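Local atomic coordinates of protein YiiM (Escherichia coli, PDB entry 1O65), a protein that is not firmly characterised, but carries a MOSC domain and probably acts as a molybdenum-dependent oxidoreductase on nitrogenous compounds. Residues I141-Q149 with D228-K236. Numbering follows the deposited sequence.
Sequences ISDIAQLMQ and DFSRRLWGK
A145 and L233 bring the two segments closest, their CA atoms 5.6 Å apart, where the short helix 230-234 passes helix 144-149. The axes come within 9.3 Å and their N-to-C directions diverge by 111°. L233 is the apolar centre: its CD2 lies 4.1 Å from A145 CB, and both its methyls rest against the amide of Q149. That glutamine reaches out with an extended chain, CG anti to the backbone N (chi1 -170°), and offers OE1 to the end of the R232 guanidinium. NH2 and NH1 of R232 both donate to Q149 OE1, at 3.0 and 3.1 Å, and the oxygen sits close to the guanidinium plane although the amide itself is turned out of it. Two donors hold OE1 in place, and NE2 of the same amide lies 3.8 Å from F229 CD2. R232 NH1 also donates to P131 O, and W191 of helix 183-191 packs against both R232 and Q149. A second amide is held farther toward the start of helix 144-149. Q146 bends at chi2, bringing OE1 to the indole edge of W234, whose NE1 donates across 3.2 Å in a rather bent bond (140°); Q146 NE2 is bonded to N150 OD1. The far end of the indole reaches the turn before the helix, with CH2 3.3 Å from D143 CB and CZ3 beside S142 O. At the other segment's start, D228 OD2 caps helix 230-234 by accepting from S230 N. This is helix-to-helix packing with a leucine core bordered by hydrogen bonds from R232 and W234 to two glutamine amides, joining the last helix of the chain, 230-234, to helix 144-151, which lies in the MOSC region.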
loop_
_atom_site.group_PDB
_atom_site.type_symbol
_atom_site.label_atom_id
_atom_site.label_comp_id
_atom_site.label_asym_id
_atom_site.label_seq_id
_atom_site.Cartn_x
_atom_site.Cartn_y
_atom_site.Cartn_z
ATOM N N ILE A 141 3.197 -20.447 1.950
ATOM C CA ILE A 141 4.360 -20.150 2.780
ATOM C C ILE A 141 3.750 -19.721 4.124
ATOM O O ILE A 141 3.136 -18.662 4.249
ATOM C CB ILE A 141 5.256 -19.065 2.194
ATOM C CG1 ILE A 141 5.955 -19.576 0.915
ATOM C CG2 ILE A 141 6.332 -18.652 3.204
ATOM C CD1 ILE A 141 6.567 -18.477 0.067
ATOM N N SER A 142 3.889 -20.609 5.094
ATOM C CA SER A 142 3.305 -20.462 6.405
ATOM C C SER A 142 3.524 -19.138 7.100
ATOM O O SER A 142 2.625 -18.726 7.858
ATOM C CB SER A 142 3.736 -21.624 7.311
ATOM O OG SER A 142 5.068 -21.441 7.767
ATOM N N ASP A 143 4.660 -18.481 6.927
ATOM C CA ASP A 143 4.921 -17.218 7.586
ATOM C C ASP A 143 5.174 -16.048 6.650
ATOM O O ASP A 143 5.865 -15.112 7.063
ATOM C CB ASP A 143 6.138 -17.395 8.524
ATOM C CG ASP A 143 7.397 -17.737 7.742
ATOM O OD1 ASP A 143 7.263 -18.250 6.611
ATOM O OD2 ASP A 143 8.514 -17.491 8.244
ATOM N N ILE A 144 4.600 -16.025 5.450
ATOM C CA ILE A 144 4.851 -14.923 4.515
ATOM C C ILE A 144 4.319 -13.617 5.075
ATOM O O ILE A 144 5.036 -12.594 5.032
ATOM C CB ILE A 144 4.361 -15.207 3.102
ATOM C CG1 ILE A 144 4.804 -14.155 2.079
ATOM C CG2 ILE A 144 2.834 -15.301 3.030
ATOM C CD1 ILE A 144 6.231 -14.240 1.627
ATOM N N ALA A 145 3.154 -13.615 5.731
ATOM C CA ALA A 145 2.654 -12.348 6.297
ATOM C C ALA A 145 3.617 -11.815 7.352
ATOM O O ALA A 145 3.939 -10.610 7.379
ATOM C CB ALA A 145 1.230 -12.446 6.766
ATOM N N GLN A 146 4.158 -12.680 8.202
ATOM C CA GLN A 146 5.146 -12.214 9.189
ATOM C C GLN A 146 6.353 -11.646 8.448
ATOM O O GLN A 146 6.863 -10.567 8.733
ATOM C CB GLN A 146 5.533 -13.346 10.131
ATOM C CG GLN A 146 6.507 -12.947 11.234
ATOM C CD GLN A 146 5.818 -12.144 12.325
ATOM O OE1 GLN A 146 4.987 -12.702 13.056
ATOM N NE2 GLN A 146 6.108 -10.854 12.463
ATOM N N LEU A 147 6.867 -12.352 7.471
ATOM C CA LEU A 147 8.001 -11.935 6.654
ATOM C C LEU A 147 7.737 -10.572 6.034
ATOM O O LEU A 147 8.556 -9.673 6.220
ATOM C CB LEU A 147 8.306 -13.021 5.629
ATOM C CG LEU A 147 9.498 -13.941 5.793
ATOM C CD1 LEU A 147 10.030 -14.100 7.214
ATOM C CD2 LEU A 147 9.122 -15.341 5.259
ATOM N N MET A 148 6.621 -10.356 5.328
ATOM C CA MET A 148 6.359 -9.034 4.758
ATOM C C MET A 148 6.434 -7.939 5.818
ATOM O O MET A 148 7.124 -6.929 5.636
ATOM C CB MET A 148 5.007 -8.890 4.081
ATOM C CG MET A 148 4.632 -9.906 3.045
ATOM S SD MET A 148 2.965 -9.669 2.437
ATOM C CE MET A 148 3.031 -7.991 1.814
ATOM N N GLN A 149 5.715 -8.134 6.929
ATOM C CA GLN A 149 5.724 -7.121 7.994
ATOM C C GLN A 149 7.122 -6.866 8.555
ATOM O O GLN A 149 7.505 -5.688 8.752
ATOM C CB GLN A 149 4.736 -7.478 9.093
ATOM C CG GLN A 149 4.529 -6.339 10.103
ATOM C CD GLN A 149 3.707 -6.849 11.275
ATOM O OE1 GLN A 149 2.490 -6.974 11.189
ATOM N NE2 GLN A 149 4.399 -7.182 12.356
ATOM N N ASP A 228 -2.330 -6.071 19.714
ATOM C CA ASP A 228 -1.830 -7.378 19.309
ATOM C C ASP A 228 -1.910 -7.658 17.819
ATOM O O ASP A 228 -2.911 -7.340 17.152
ATOM C CB ASP A 228 -2.637 -8.487 20.030
ATOM C CG ASP A 228 -1.869 -9.797 20.002
ATOM O OD1 ASP A 228 -0.907 -9.917 20.798
ATOM O OD2 ASP A 228 -2.206 -10.687 19.202
ATOM N N PHE A 229 -0.894 -8.292 17.271
ATOM C CA PHE A 229 -0.838 -8.584 15.842
ATOM C C PHE A 229 -1.071 -10.067 15.515
ATOM O O PHE A 229 -1.203 -10.384 14.321
ATOM C CB PHE A 229 0.533 -8.234 15.260
ATOM C CG PHE A 229 1.115 -6.895 15.543
ATOM C CD1 PHE A 229 0.336 -5.767 15.652
ATOM C CD2 PHE A 229 2.496 -6.743 15.652
ATOM C CE1 PHE A 229 0.896 -4.527 15.908
ATOM C CE2 PHE A 229 3.065 -5.505 15.892
ATOM C CZ PHE A 229 2.277 -4.390 16.025
ATOM N N SER A 230 -1.185 -10.921 16.508
ATOM C CA SER A 230 -1.311 -12.336 16.308
ATOM C C SER A 230 -2.418 -12.797 15.390
ATOM O O SER A 230 -2.110 -13.621 14.516
ATOM C CB SER A 230 -1.421 -13.108 17.642
ATOM O OG SER A 230 -0.220 -12.866 18.379
ATOM N N ARG A 231 -3.650 -12.348 15.578
ATOM C CA ARG A 231 -4.715 -12.824 14.704
ATOM C C ARG A 231 -4.520 -12.395 13.255
ATOM O O ARG A 231 -4.731 -13.196 12.348
ATOM C CB ARG A 231 -6.091 -12.384 15.217
ATOM C CG ARG A 231 -6.456 -13.031 16.537
ATOM C CD ARG A 231 -6.643 -14.524 16.423
ATOM N NE ARG A 231 -7.320 -15.109 17.564
ATOM C CZ ARG A 231 -7.004 -14.979 18.847
ATOM N NH1 ARG A 231 -5.963 -14.254 19.254
ATOM N NH2 ARG A 231 -7.762 -15.575 19.774
ATOM N N ARG A 232 -4.171 -11.126 13.052
ATOM C CA ARG A 232 -4.000 -10.625 11.677
ATOM C C ARG A 232 -2.921 -11.394 10.944
ATOM O O ARG A 232 -3.184 -11.931 9.880
ATOM C CB ARG A 232 -3.702 -9.122 11.694
ATOM C CG ARG A 232 -3.302 -8.536 10.349
ATOM C CD ARG A 232 -3.224 -6.998 10.472
ATOM N NE ARG A 232 -2.321 -6.608 11.575
ATOM C CZ ARG A 232 -0.997 -6.580 11.387
ATOM N NH1 ARG A 232 -0.488 -6.899 10.203
ATOM N NH2 ARG A 232 -0.172 -6.252 12.372
ATOM N N LEU A 233 -1.746 -11.562 11.528
ATOM C CA LEU A 233 -0.631 -12.219 10.878
ATOM C C LEU A 233 -0.759 -13.728 10.753
ATOM O O LEU A 233 -0.218 -14.314 9.803
ATOM C CB LEU A 233 0.668 -11.923 11.659
ATOM C CG LEU A 233 1.162 -10.470 11.576
ATOM C CD1 LEU A 233 2.166 -10.173 12.666
ATOM C CD2 LEU A 233 1.725 -10.192 10.192
ATOM N N TRP A 234 -1.365 -14.377 11.746
ATOM C CA TRP A 234 -1.483 -15.818 11.795
ATOM C C TRP A 234 -2.878 -16.394 11.762
ATOM O O TRP A 234 -3.044 -17.616 11.659
ATOM C CB TRP A 234 -0.740 -16.323 13.053
ATOM C CG TRP A 234 0.715 -15.957 13.025
ATOM C CD1 TRP A 234 1.306 -14.921 13.680
ATOM C CD2 TRP A 234 1.764 -16.619 12.307
ATOM N NE1 TRP A 234 2.655 -14.885 13.420
ATOM C CE2 TRP A 234 2.958 -15.915 12.566
ATOM C CE3 TRP A 234 1.811 -17.748 11.478
ATOM C CZ2 TRP A 234 4.186 -16.300 12.033
ATOM C CZ3 TRP A 234 3.033 -18.116 10.943
ATOM C CH2 TRP A 234 4.200 -17.402 11.247
ATOM N N GLY A 235 -3.918 -15.578 11.755
ATOM C CA GLY A 235 -5.295 -16.096 11.721
ATOM C C GLY A 235 -5.495 -17.150 12.803
ATOM O O GLY A 235 -5.058 -16.973 13.945
ATOM N N LYS A 236 -6.108 -18.278 12.469
ATOM C CA LYS A 236 -6.321 -19.354 13.439
ATOM C C LYS A 236 -4.993 -20.000 13.825
ATOM O O LYS A 236 -4.706 -21.123 13.430
ATOM C CB LYS A 236 -7.287 -20.416 12.896
#